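PDB 4Z85: 2-nitrobenzoate nitroreductase, which reduces the nitro group of 2-nitrobenzoate, probably with FMN as its cofactor, as a member of the flavoredoxin family. Local coordinates for residues S7-N11 with M12-W16; T77-N80 with I81-E85; I96-R99 with M100-G104; I147-S150 with K151-M155; M163-E167 with E168-E172. One frame throughout, in Å; residues are numbered along the deposited sequence.

Interaction 1 (S7-N11 with M12-W16)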
# COMPACT_ATOMS: atom_id res chain seq x y z
N SER A 7 18.63 12.67 6.48
CA SER A 7 19.61 13.55 5.85
C SER A 7 21.00 12.90 5.78
O SER A 7 21.79 13.17 4.88
CB SER A 7 19.69 14.88 6.59
OG SER A 7 20.02 14.68 7.95
N GLY A 8 21.29 12.02 6.73
CA GLY A 8 22.61 11.41 6.76
C GLY A 8 22.83 10.28 5.77
O GLY A 8 23.96 9.80 5.62
N LEU A 9 21.78 9.88 5.04
CA LEU A 9 21.80 8.59 4.34
C LEU A 9 21.96 8.65 2.83
O LEU A 9 21.62 9.64 2.18
CB LEU A 9 20.50 7.83 4.66
CG LEU A 9 20.14 7.78 6.15
CD1 LEU A 9 18.83 7.02 6.35
CD2 LEU A 9 21.26 7.14 6.96
N THR A 10 22.47 7.55 2.27
CA THR A 10 22.51 7.36 0.83
C THR A 10 21.12 6.95 0.36
O THR A 10 20.27 6.60 1.19
CB THR A 10 23.51 6.27 0.42
OG1 THR A 10 23.01 4.99 0.84
CG2 THR A 10 24.87 6.52 1.08
N ASN A 11 20.89 6.99 -0.94
CA ASN A 11 19.62 6.54 -1.50
C ASN A 11 19.36 5.07 -1.21
O ASN A 11 18.22 4.67 -0.98
CB ASN A 11 19.57 6.79 -3.00
CG ASN A 11 19.13 8.20 -3.33
OD1 ASN A 11 18.55 8.89 -2.49
ND2 ASN A 11 19.41 8.64 -4.55
N MET A 12 20.41 4.25 -1.20
CA MET A 12 20.24 2.84 -0.89
C MET A 12 19.82 2.63 0.56
O MET A 12 18.98 1.77 0.87
CB MET A 12 21.53 2.06 -1.17
CG MET A 12 21.36 0.55 -1.10
SD MET A 12 20.13 -0.04 -2.28
CE MET A 12 20.70 0.74 -3.79
N GLN A 13 20.40 3.42 1.46
CA GLN A 13 20.09 3.31 2.87
C GLN A 13 18.64 3.73 3.13
O GLN A 13 17.90 3.07 3.89
CB GLN A 13 21.06 4.14 3.71
CG GLN A 13 22.49 3.57 3.68
CD GLN A 13 23.51 4.47 4.36
OE1 GLN A 13 23.34 5.69 4.44
NE2 GLN A 13 24.58 3.87 4.86
N LYS A 14 18.23 4.82 2.47
CA LYS A 14 16.85 5.29 2.54
C LYS A 14 15.91 4.23 2.00
O LYS A 14 14.89 3.92 2.62
CB LYS A 14 16.69 6.61 1.79
CG LYS A 14 17.21 7.81 2.59
CD LYS A 14 17.05 9.14 1.86
CE LYS A 14 18.00 9.25 0.69
NZ LYS A 14 17.92 10.58 0.03
N TYR A 15 16.25 3.66 0.85
CA TYR A 15 15.45 2.56 0.30
C TYR A 15 15.28 1.43 1.31
O TYR A 15 14.17 0.95 1.54
CB TYR A 15 16.08 2.02 -0.99
CG TYR A 15 15.43 0.74 -1.48
CD1 TYR A 15 14.29 0.78 -2.28
CD2 TYR A 15 15.96 -0.49 -1.14
CE1 TYR A 15 13.70 -0.40 -2.73
CE2 TYR A 15 15.38 -1.67 -1.58
CZ TYR A 15 14.25 -1.62 -2.37
OH TYR A 15 13.70 -2.80 -2.81
N TRP A 16 16.37 0.99 1.93
CA TRP A 16 16.23 -0.13 2.86
C TRP A 16 15.41 0.22 4.09
O TRP A 16 14.62 -0.61 4.55
CB TRP A 16 17.60 -0.68 3.27
CG TRP A 16 18.12 -1.59 2.23
CD1 TRP A 16 19.00 -1.29 1.24
CD2 TRP A 16 17.76 -2.96 2.05
NE1 TRP A 16 19.23 -2.39 0.45
CE2 TRP A 16 18.48 -3.43 0.93
CE3 TRP A 16 16.91 -3.84 2.73
CZ2 TRP A 16 18.36 -4.75 0.46
CZ3 TRP A 16 16.80 -5.15 2.27
CH2 TRP A 16 17.52 -5.59 1.15
O HOH W 1 25.37 7.52 4.80
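Thr10 and Gln13 trade bonds at the start of helix 11-21 in a capping box. Thr10 OG1 accepts from Gln13 N at 3.1 Å, and in return Thr10 N donates to Gln13 OE1 at 3.0 Å, nearly straight at 165° although the donor stands tilted from the amide carbonyl plane. With chi1 at 70°, Thr10 OG1 sits between its own backbone N and carbonyl carbon, which turns it back to the first turn of the helix. Gln13 reaches in the other direction with an extended chain, and its CG passes 3.2 Å from Thr10 OG1. Gln13 OE1 also accepts a hydrogen bond from a water, 2.8 Å away, that donates to Gly8 O as well and so ties the incoming loop to the cap.

Beside the box, Leu9 CB lies 3.9 Å from Lys14 CG. The lysine bends at chi3, and its NZ donates to Asn11 OD1 at 3.1 Å, almost in line with the amide C=O. Backbone bonds from Lys14 N to Thr10 O and Tyr15 N to Asn11 O start the helical series.

The cap joins the loop after strand 3-5 to helix 11-21, and the second subunit packs here: its Leu175 meets Leu9 and Gln13, while its Glu52 meets Lys14 and Tyr15.

Interaction 2 (T77-N80 with I81-E85)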
# COMPACT_ATOMS: atom_id res chain seq x y z
N THR A 77 7.26 -1.02 -18.66
CA THR A 77 5.88 -0.84 -18.21
C THR A 77 5.35 0.56 -18.51
O THR A 77 4.24 0.71 -19.06
CB THR A 77 5.78 -1.10 -16.70
OG1 THR A 77 6.40 -2.35 -16.39
CG2 THR A 77 4.32 -1.12 -16.25
N LEU A 78 6.13 1.57 -18.16
CA LEU A 78 5.70 2.95 -18.29
C LEU A 78 5.41 3.33 -19.74
O LEU A 78 4.39 3.94 -20.03
CB LEU A 78 6.75 3.90 -17.71
CG LEU A 78 6.34 5.36 -17.53
CD1 LEU A 78 5.05 5.45 -16.72
CD2 LEU A 78 7.45 6.16 -16.87
N LYS A 79 6.31 2.96 -20.66
CA LYS A 79 6.10 3.28 -22.07
C LYS A 79 4.87 2.57 -22.64
O LYS A 79 4.10 3.16 -23.39
CB LYS A 79 7.36 2.92 -22.88
CG LYS A 79 7.28 3.30 -24.35
CD LYS A 79 8.63 3.08 -25.03
CE LYS A 79 8.62 3.59 -26.46
NZ LYS A 79 9.96 3.41 -27.10
N ASN A 80 4.68 1.31 -22.26
CA ASN A 80 3.51 0.55 -22.69
C ASN A 80 2.21 1.19 -22.21
O ASN A 80 1.21 1.25 -22.95
CB ASN A 80 3.58 -0.89 -22.17
CG ASN A 80 4.74 -1.68 -22.77
OD1 ASN A 80 5.47 -1.20 -23.64
ND2 ASN A 80 4.92 -2.91 -22.28
N ILE A 81 2.22 1.65 -20.96
CA ILE A 81 1.04 2.29 -20.40
C ILE A 81 0.78 3.64 -21.07
O ILE A 81 -0.37 3.98 -21.38
CB ILE A 81 1.19 2.49 -18.86
CG1 ILE A 81 1.05 1.14 -18.16
CG2 ILE A 81 0.17 3.50 -18.35
CD1 ILE A 81 1.34 1.20 -16.65
N ILE A 82 1.84 4.41 -21.31
CA ILE A 82 1.73 5.70 -21.99
C ILE A 82 1.14 5.53 -23.38
O ILE A 82 0.23 6.27 -23.78
CB ILE A 82 3.09 6.40 -22.09
CG1 ILE A 82 3.52 6.89 -20.71
CG2 ILE A 82 3.03 7.56 -23.07
CD1 ILE A 82 4.92 7.45 -20.66
N GLU A 83 1.65 4.54 -24.11
CA GLU A 83 1.23 4.31 -25.48
C GLU A 83 -0.19 3.77 -25.58
O GLU A 83 -0.97 4.24 -26.41
CB GLU A 83 2.20 3.35 -26.17
CG GLU A 83 3.59 3.93 -26.39
CD GLU A 83 4.58 2.92 -26.97
OE1 GLU A 83 4.31 1.70 -26.91
OE2 GLU A 83 5.62 3.37 -27.49
N ARG A 84 -0.55 2.81 -24.73
CA ARG A 84 -1.86 2.18 -24.87
C ARG A 84 -2.95 2.78 -23.97
O ARG A 84 -4.14 2.58 -24.21
CB ARG A 84 -1.75 0.68 -24.59
CG ARG A 84 -0.74 -0.05 -25.45
CD ARG A 84 -1.44 -0.90 -26.48
NE ARG A 84 -0.51 -1.70 -27.27
CZ ARG A 84 -0.90 -2.66 -28.11
NH1 ARG A 84 -2.19 -2.92 -28.25
NH2 ARG A 84 0.00 -3.35 -28.79
N GLU A 85 -2.53 3.50 -22.93
CA GLU A 85 -3.44 4.08 -21.93
C GLU A 85 -4.30 2.99 -21.29
O GLU A 85 -5.40 3.26 -20.78
CB GLU A 85 -4.30 5.17 -22.56
CG GLU A 85 -3.44 6.24 -23.22
CD GLU A 85 -4.25 7.36 -23.85
OE1 GLU A 85 -5.40 7.58 -23.42
OE2 GLU A 85 -3.72 8.01 -24.77
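Lys79 and Glu83, one turn apart on helix 77-84, come together along their chains more than at their charges. The lysine is fully extended, with CG anti to its backbone N (chi1 -177°), so it runs outward while the glutamate, also extended beyond CG, slants across its stem. Glu83 OE2 comes to 3.2 Å from Lys79 CE, whereas Lys79 NZ lies 4.4 Å from Glu83 OE2. That is too far for a salt bridge, though opposite charges this near probably still attract.

The other pairs are apolar. Thr77 and Ile81 lie side by side, pointing the same way, with Thr77 CG2 3.8 Å from Ile81 CD1. Leu78, modelled in two conformers, meets Ile82 at a slant in the one given here, and Ile82 CG1 rests 3.1 Å from Leu78 O. Beneath these pairs run regular helical bonds, among them Ile81 N to Thr77 O and Arg84 N to Asn80 O, both 2.9 Å. Glu85, with positive phi, is the first residue to leave the helix.

The polar ends of the inner side are held by the barrel and a loop beside it: Thr77 OG1 bonds Tyr44 OH, Asn80 ND2 meets Asn40 and Ser32, and Arg84 NH2 reaches Asn34 O in the loop. Leu78, Ile81 and Ile82 pack on strand 137-150, with Leu78 also touching strand 153-165, so the amphipathic helix lies against the barrel wall.

Interaction 3 (I96-R99 with M100-G104)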
# COMPACT_ATOMS: atom_id res chain seq x y z
N ILE A 96 0.52 -17.81 -8.29
CA ILE A 96 1.41 -17.09 -9.19
C ILE A 96 2.59 -16.41 -8.51
O ILE A 96 3.33 -15.70 -9.17
CB ILE A 96 0.64 -16.04 -10.01
CG1 ILE A 96 0.06 -14.94 -9.11
CG2 ILE A 96 -0.47 -16.70 -10.82
CD1 ILE A 96 -0.44 -13.73 -9.91
N ALA A 97 2.79 -16.64 -7.22
CA ALA A 97 3.82 -15.92 -6.48
C ALA A 97 5.24 -16.11 -7.04
O ALA A 97 6.00 -15.14 -7.21
CB ALA A 97 3.79 -16.34 -5.01
N GLU A 98 5.62 -17.36 -7.30
CA GLU A 98 6.99 -17.60 -7.79
C GLU A 98 7.26 -16.91 -9.13
O GLU A 98 8.28 -16.24 -9.31
CB GLU A 98 7.27 -19.10 -7.91
CG GLU A 98 8.68 -19.38 -8.40
CD GLU A 98 9.74 -18.88 -7.44
OE1 GLU A 98 10.65 -18.15 -7.87
OE2 GLU A 98 9.66 -19.23 -6.24
N ARG A 99 6.34 -17.08 -10.07
CA ARG A 99 6.49 -16.47 -11.38
C ARG A 99 6.46 -14.95 -11.26
O ARG A 99 7.19 -14.25 -11.96
CB ARG A 99 5.41 -16.98 -12.33
CG ARG A 99 5.62 -18.44 -12.74
CD ARG A 99 4.44 -18.96 -13.55
NE ARG A 99 3.28 -19.23 -12.72
CZ ARG A 99 2.08 -19.55 -13.19
NH1 ARG A 99 1.89 -19.65 -14.51
NH2 ARG A 99 1.07 -19.76 -12.36
N MET A 100 5.63 -14.44 -10.36
CA MET A 100 5.66 -13.01 -10.06
C MET A 100 7.06 -12.56 -9.69
O MET A 100 7.56 -11.58 -10.23
CB MET A 100 4.68 -12.68 -8.93
CG MET A 100 4.66 -11.19 -8.53
SD MET A 100 5.92 -10.73 -7.32
CE MET A 100 5.42 -11.72 -5.91
N VAL A 101 7.71 -13.27 -8.77
CA VAL A 101 9.04 -12.87 -8.37
C VAL A 101 10.02 -12.99 -9.54
O VAL A 101 10.89 -12.12 -9.71
CB VAL A 101 9.53 -13.70 -7.17
CG1 VAL A 101 11.01 -13.45 -6.90
CG2 VAL A 101 8.69 -13.35 -5.94
N LEU A 102 9.86 -14.02 -10.36
CA LEU A 102 10.71 -14.17 -11.56
C LEU A 102 10.56 -12.99 -12.52
O LEU A 102 11.53 -12.57 -13.17
CB LEU A 102 10.39 -15.48 -12.28
CG LEU A 102 10.68 -16.75 -11.48
CD1 LEU A 102 10.36 -17.99 -12.28
CD2 LEU A 102 12.14 -16.76 -11.01
N CYS A 103 9.36 -12.42 -12.59
CA CYS A 103 9.12 -11.25 -13.44
C CYS A 103 9.90 -10.02 -13.03
O CYS A 103 10.11 -9.11 -13.83
CB CYS A 103 7.64 -10.90 -13.44
SG CYS A 103 6.65 -11.96 -14.43
N GLY A 104 10.31 -9.97 -11.76
CA GLY A 104 11.05 -8.84 -11.26
C GLY A 104 12.52 -8.91 -11.61
O GLY A 104 13.30 -8.04 -11.23
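Glu98 and Leu102 meet on the second-subunit side of helix 94-103, an alpha-helix packed against the flavin reductase-like barrel. Four i to i+4 backbone bonds run through this stretch: Met100 N to Ile96 O, Val101 N to Ala97 O, Leu102 N to Glu98 O and Cys103 N to Arg99 O. Cys103 N to Arg99 O, 2.9 Å long, is the most bent of the four at 145°, near the point where the helix gives way to Gly104. There Gly104 N turns to Val101 O at 3.0 Å, a shorter i to i+3 step.

Among the charged groups, Arg99 turns from the helix to a salt bridge with Asp134, and hydrogen-bonds Gly118 O and Arg95 O as well; these partners probably fix its guanidinium.

Most van der Waals contacts are of side chains with the carbonyls of the preceding turn. Met100 CB sits 3.3 Å from both Ile96 O and Ala97 O, and its chain then bends at chi2 and chi3, bringing CE back to 3.7 Å from Ala97 O. Outside the helix, Met100 packs on Pro43 and Tyr193, and Cys103 on Ala41 and Pro43. Glu98 and Leu102 face the second subunit, whose Leu202 and Pro205 pack on them. They also pack on each other: Glu98 folds back at chi2 (63°) and crosses Leu102 at a slant, laying its OE1 3.7 Å from Leu102 CD2.

Interaction 4 (I147-S150 with K151-M155)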
# COMPACT_ATOMS: atom_id res chain seq x y z
N ILE A 147 2.05 11.29 -13.11
CA ILE A 147 2.76 12.41 -12.51
C ILE A 147 4.23 12.04 -12.44
O ILE A 147 4.57 11.08 -11.77
CB ILE A 147 2.24 12.77 -11.10
CG1 ILE A 147 0.80 13.29 -11.16
CG2 ILE A 147 3.14 13.80 -10.46
CD1 ILE A 147 0.23 13.64 -9.82
N ASP A 148 5.10 12.76 -13.13
CA ASP A 148 6.52 12.45 -13.01
C ASP A 148 7.01 12.84 -11.62
O ASP A 148 6.79 13.94 -11.16
CB ASP A 148 7.33 13.16 -14.09
CG ASP A 148 7.04 12.64 -15.48
OD1 ASP A 148 6.77 11.42 -15.62
OD2 ASP A 148 7.06 13.45 -16.43
N PHE A 149 7.65 11.88 -10.97
CA PHE A 149 8.25 12.04 -9.66
C PHE A 149 9.58 12.77 -9.86
O PHE A 149 9.85 13.83 -9.30
CB PHE A 149 8.43 10.65 -9.03
CG PHE A 149 8.85 10.65 -7.59
CD1 PHE A 149 10.20 10.67 -7.25
CD2 PHE A 149 7.91 10.55 -6.58
CE1 PHE A 149 10.59 10.63 -5.93
CE2 PHE A 149 8.30 10.51 -5.25
CZ PHE A 149 9.65 10.56 -4.92
N SER A 150 10.40 12.16 -10.72
CA SER A 150 11.70 12.70 -11.10
C SER A 150 11.97 12.22 -12.51
O SER A 150 11.11 11.58 -13.12
CB SER A 150 12.79 12.22 -10.14
OG SER A 150 12.90 10.81 -10.17
N LYS A 151 13.15 12.50 -13.05
CA LYS A 151 13.44 12.05 -14.40
C LYS A 151 13.58 10.53 -14.47
O LYS A 151 13.53 9.95 -15.55
CB LYS A 151 14.71 12.73 -14.93
CG LYS A 151 14.48 14.15 -15.41
CD LYS A 151 15.36 15.14 -14.67
CE LYS A 151 15.63 16.37 -15.52
NZ LYS A 151 16.83 17.12 -15.03
N GLN A 152 13.70 9.88 -13.31
CA GLN A 152 13.90 8.44 -13.24
C GLN A 152 12.72 7.66 -12.62
O GLN A 152 12.78 6.43 -12.52
CB GLN A 152 15.17 8.15 -12.44
CG GLN A 152 15.04 8.52 -10.97
CD GLN A 152 16.26 9.27 -10.44
OE1 GLN A 152 17.38 8.76 -10.47
NE2 GLN A 152 16.04 10.49 -9.95
N ARG A 153 11.67 8.36 -12.22
CA ARG A 153 10.56 7.72 -11.51
C ARG A 153 9.25 8.44 -11.79
O ARG A 153 9.22 9.66 -11.87
CB ARG A 153 10.83 7.72 -10.01
CG ARG A 153 9.94 6.81 -9.19
CD ARG A 153 10.62 6.57 -7.86
NE ARG A 153 9.89 5.69 -6.97
CZ ARG A 153 9.82 4.37 -7.12
NH1 ARG A 153 10.43 3.77 -8.13
NH2 ARG A 153 9.13 3.65 -6.24
N SER A 154 8.16 7.68 -11.94
CA SER A 154 6.86 8.27 -12.24
C SER A 154 5.78 7.62 -11.41
O SER A 154 5.85 6.44 -11.11
CB SER A 154 6.54 8.13 -13.72
OG SER A 154 7.42 8.93 -14.49
N MET A 155 4.79 8.41 -11.02
CA MET A 155 3.61 7.87 -10.35
C MET A 155 2.49 7.68 -11.37
O MET A 155 2.01 8.64 -11.98
CB MET A 155 3.18 8.80 -9.23
CG MET A 155 4.15 8.79 -8.05
SD MET A 155 3.75 9.98 -6.76
CE MET A 155 4.07 11.50 -7.65
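Strands 137-150 and 153-165 pair antiparallel through Ile147 and Met155, two bonds joining their backbones, and close in a type I turn from Ser150 to Arg153 beside a classic beta bulge. Phe149 and Ser150 both face Arg153, and both their N-H groups reach Arg153 O from the same face of its plane. The bond from Ser150 N is straight (171°, 3.0 Å), that from Phe149 N bent (137°, 2.9 Å).

Phe149 stands beside Arg153, the two side chains pointing the same way. Arg153 CD lies over one face of the ring, 4.2 Å from Phe149 CD1, while the guanidinium is turned nearly square to the ring. Met155 bends at chi3 and brings CE to the edge of the same ring, 4.1 Å from Phe149 CD2, and to 3.7 Å from Ile147 CG2. In the turn, Gln152 curls back at chi2 so that NE2 donates to Ser150 OG at 3.2 Å, the oxygen lying in its amide plane.

Asp148 and Ser154 share the other face of the hairpin, Asp148 OD1 and Ser154 OG being 2.8 Å apart; Ser154 OG also bonds His63 NE2. Beyond the ring, Arg153 forms a salt bridge with Asp62 and donates through NE to Met50 O of the second subunit. Its charged end is thus satisfied beyond the hairpin while its aliphatic stem covers Phe149, so one side chain serves apolar packing within the hairpin and polar bonding across the dimer interface.

Interaction 5 (M163-E167 with E168-E172)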
# COMPACT_ATOMS: atom_id res chain seq x y z
N MET A 163 -13.35 -5.53 -13.10
CA MET A 163 -12.58 -6.53 -12.36
C MET A 163 -12.89 -7.96 -12.78
O MET A 163 -14.04 -8.32 -13.01
CB MET A 163 -12.83 -6.39 -10.86
CG MET A 163 -12.44 -5.05 -10.25
SD MET A 163 -12.60 -5.11 -8.45
CE MET A 163 -12.27 -3.40 -7.97
N TYR A 164 -11.84 -8.78 -12.87
CA TYR A 164 -11.96 -10.22 -13.01
C TYR A 164 -11.72 -10.91 -11.67
O TYR A 164 -10.76 -10.59 -10.97
CB TYR A 164 -10.96 -10.76 -14.03
CG TYR A 164 -10.70 -12.24 -13.85
CD1 TYR A 164 -11.59 -13.19 -14.34
CD2 TYR A 164 -9.57 -12.70 -13.18
CE1 TYR A 164 -11.37 -14.53 -14.18
CE2 TYR A 164 -9.34 -14.05 -13.00
CZ TYR A 164 -10.24 -14.96 -13.51
OH TYR A 164 -10.01 -16.30 -13.35
N PHE A 165 -12.58 -11.86 -11.31
CA PHE A 165 -12.38 -12.71 -10.14
C PHE A 165 -12.47 -14.19 -10.52
O PHE A 165 -13.35 -14.55 -11.30
CB PHE A 165 -13.43 -12.46 -9.05
CG PHE A 165 -13.60 -11.03 -8.67
CD1 PHE A 165 -14.43 -10.19 -9.41
CD2 PHE A 165 -12.99 -10.52 -7.53
CE1 PHE A 165 -14.61 -8.87 -9.04
CE2 PHE A 165 -13.17 -9.20 -7.15
CZ PHE A 165 -13.98 -8.38 -7.90
N ARG A 166 -11.58 -15.03 -9.98
CA ARG A 166 -11.85 -16.47 -9.98
C ARG A 166 -13.20 -16.66 -9.31
O ARG A 166 -13.51 -16.00 -8.32
CB ARG A 166 -10.75 -17.25 -9.24
CG ARG A 166 -9.39 -17.23 -9.93
CD ARG A 166 -8.36 -18.05 -9.17
NE ARG A 166 -8.71 -19.47 -9.17
CZ ARG A 166 -8.33 -20.33 -10.12
NH1 ARG A 166 -7.59 -19.91 -11.14
NH2 ARG A 166 -8.69 -21.61 -10.05
N GLU A 167 -14.04 -17.54 -9.85
CA GLU A 167 -15.43 -17.61 -9.38
C GLU A 167 -15.54 -17.88 -7.89
O GLU A 167 -16.43 -17.35 -7.22
CB GLU A 167 -16.20 -18.68 -10.16
CG GLU A 167 -17.46 -18.15 -10.80
CD GLU A 167 -18.12 -19.16 -11.70
OE1 GLU A 167 -18.27 -20.33 -11.27
OE2 GLU A 167 -18.49 -18.79 -12.84
N GLU A 168 -14.62 -18.68 -7.35
CA GLU A 168 -14.67 -19.02 -5.94
C GLU A 168 -14.40 -17.82 -5.03
O GLU A 168 -14.74 -17.85 -3.85
CB GLU A 168 -13.69 -20.15 -5.63
CG GLU A 168 -12.22 -19.83 -5.88
CD GLU A 168 -11.75 -20.19 -7.28
OE1 GLU A 168 -12.60 -20.30 -8.19
OE2 GLU A 168 -10.53 -20.37 -7.46
N LEU A 169 -13.81 -16.76 -5.58
CA LEU A 169 -13.39 -15.63 -4.75
C LEU A 169 -14.38 -14.47 -4.69
O LEU A 169 -14.13 -13.46 -4.04
CB LEU A 169 -12.04 -15.09 -5.23
CG LEU A 169 -10.89 -16.09 -5.18
CD1 LEU A 169 -9.60 -15.43 -5.64
CD2 LEU A 169 -10.74 -16.68 -3.77
N ILE A 170 -15.52 -14.61 -5.37
CA ILE A 170 -16.47 -13.52 -5.45
C ILE A 170 -17.89 -13.99 -5.17
O ILE A 170 -18.34 -15.02 -5.68
CB ILE A 170 -16.41 -12.83 -6.85
CG1 ILE A 170 -17.43 -11.69 -6.96
CG2 ILE A 170 -16.59 -13.84 -7.98
CD1 ILE A 170 -17.11 -10.47 -6.10
N ASP A 171 -18.58 -13.25 -4.30
CA ASP A 171 -20.00 -13.45 -4.07
C ASP A 171 -20.75 -12.50 -5.01
O ASP A 171 -21.05 -11.36 -4.65
CB ASP A 171 -20.35 -13.19 -2.61
CG ASP A 171 -21.79 -13.55 -2.27
OD1 ASP A 171 -22.63 -13.66 -3.19
OD2 ASP A 171 -22.09 -13.71 -1.06
N GLU A 172 -21.03 -12.98 -6.22
CA GLU A 172 -21.57 -12.13 -7.28
C GLU A 172 -22.93 -11.53 -6.92
O GLU A 172 -23.23 -10.40 -7.29
CB GLU A 172 -21.67 -12.92 -8.58
CG GLU A 172 -22.14 -12.10 -9.77
CD GLU A 172 -22.23 -12.91 -11.05
OE1 GLU A 172 -23.00 -13.90 -11.07
OE2 GLU A 172 -21.54 -12.57 -12.03
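A tight turn at the C-terminal end of strand 153-165, where the chain leaves the barrel, leads into the short strand 170-171, and Phe165 and Ile170 pack across it. Ile170 lies over one face of the Phe165 ring. Its CD1 stands 4.0 Å above the ring centroid, only 5° off the normal, a CH-pi contact, and the two side chains cross at about a right angle. With CG1 anti to the backbone N (chi1 179°), the longer branch of Ile170 runs out over the ring, leaving CG2 to press on Phe165 CB at 3.6 Å.

Next along the turn, Arg166 and Glu168 run side by side. Arg166 NE gives Glu168 OE2 a short, straight bond of 2.7 Å at 165°, part of a salt bridge. The carboxylate oxygen lies in the guanidinium plane and is met on its syn side, though well out of the carboxylate plane, and the two flat groups stand steeply to each other. Glu168 reaches it by bending at chi2. The charge probably also eases the nearness of Arg95, whose NH1 lies close to Arg166 NE.

The backbone closes the turn with Leu169 N to Arg166 O at 2.9 Å and a weak bond from Ile170 N to Glu167 O. Leu169 packs on Pro136, Leu181 and Phe182, and Thr2 of the second subunit touches Glu167 and Ile170. The i to i+3 bond and the helical turn at 167-169 are those of a single 3-10 turn, here linking a barrel strand to a small two-stranded sheet.

In the fold
Interactions 4 and 5 lie at opposite ends of strand 153-165, their centres 34 Å apart, one at the hairpin tip and the other where the strand runs out into a 3-10 turn. Interaction 2 rests against the hairpin end: its centre is 14 Å from that of interaction 4, and in one of its two conformers Leu78 CD2 comes to 3.6 Å from Ser154 OG. Interaction 3, on helix 94-103, comes no closer than about 8 Å, nearest atoms, to interactions 2 and 5. Interaction 1 lies on the side of interaction 4, about 6 Å away at nearest atoms, and 41 Å, centre to centre, from interaction 5. All except interaction 2 touch the second subunit, so these local contacts largely border the dimer interface.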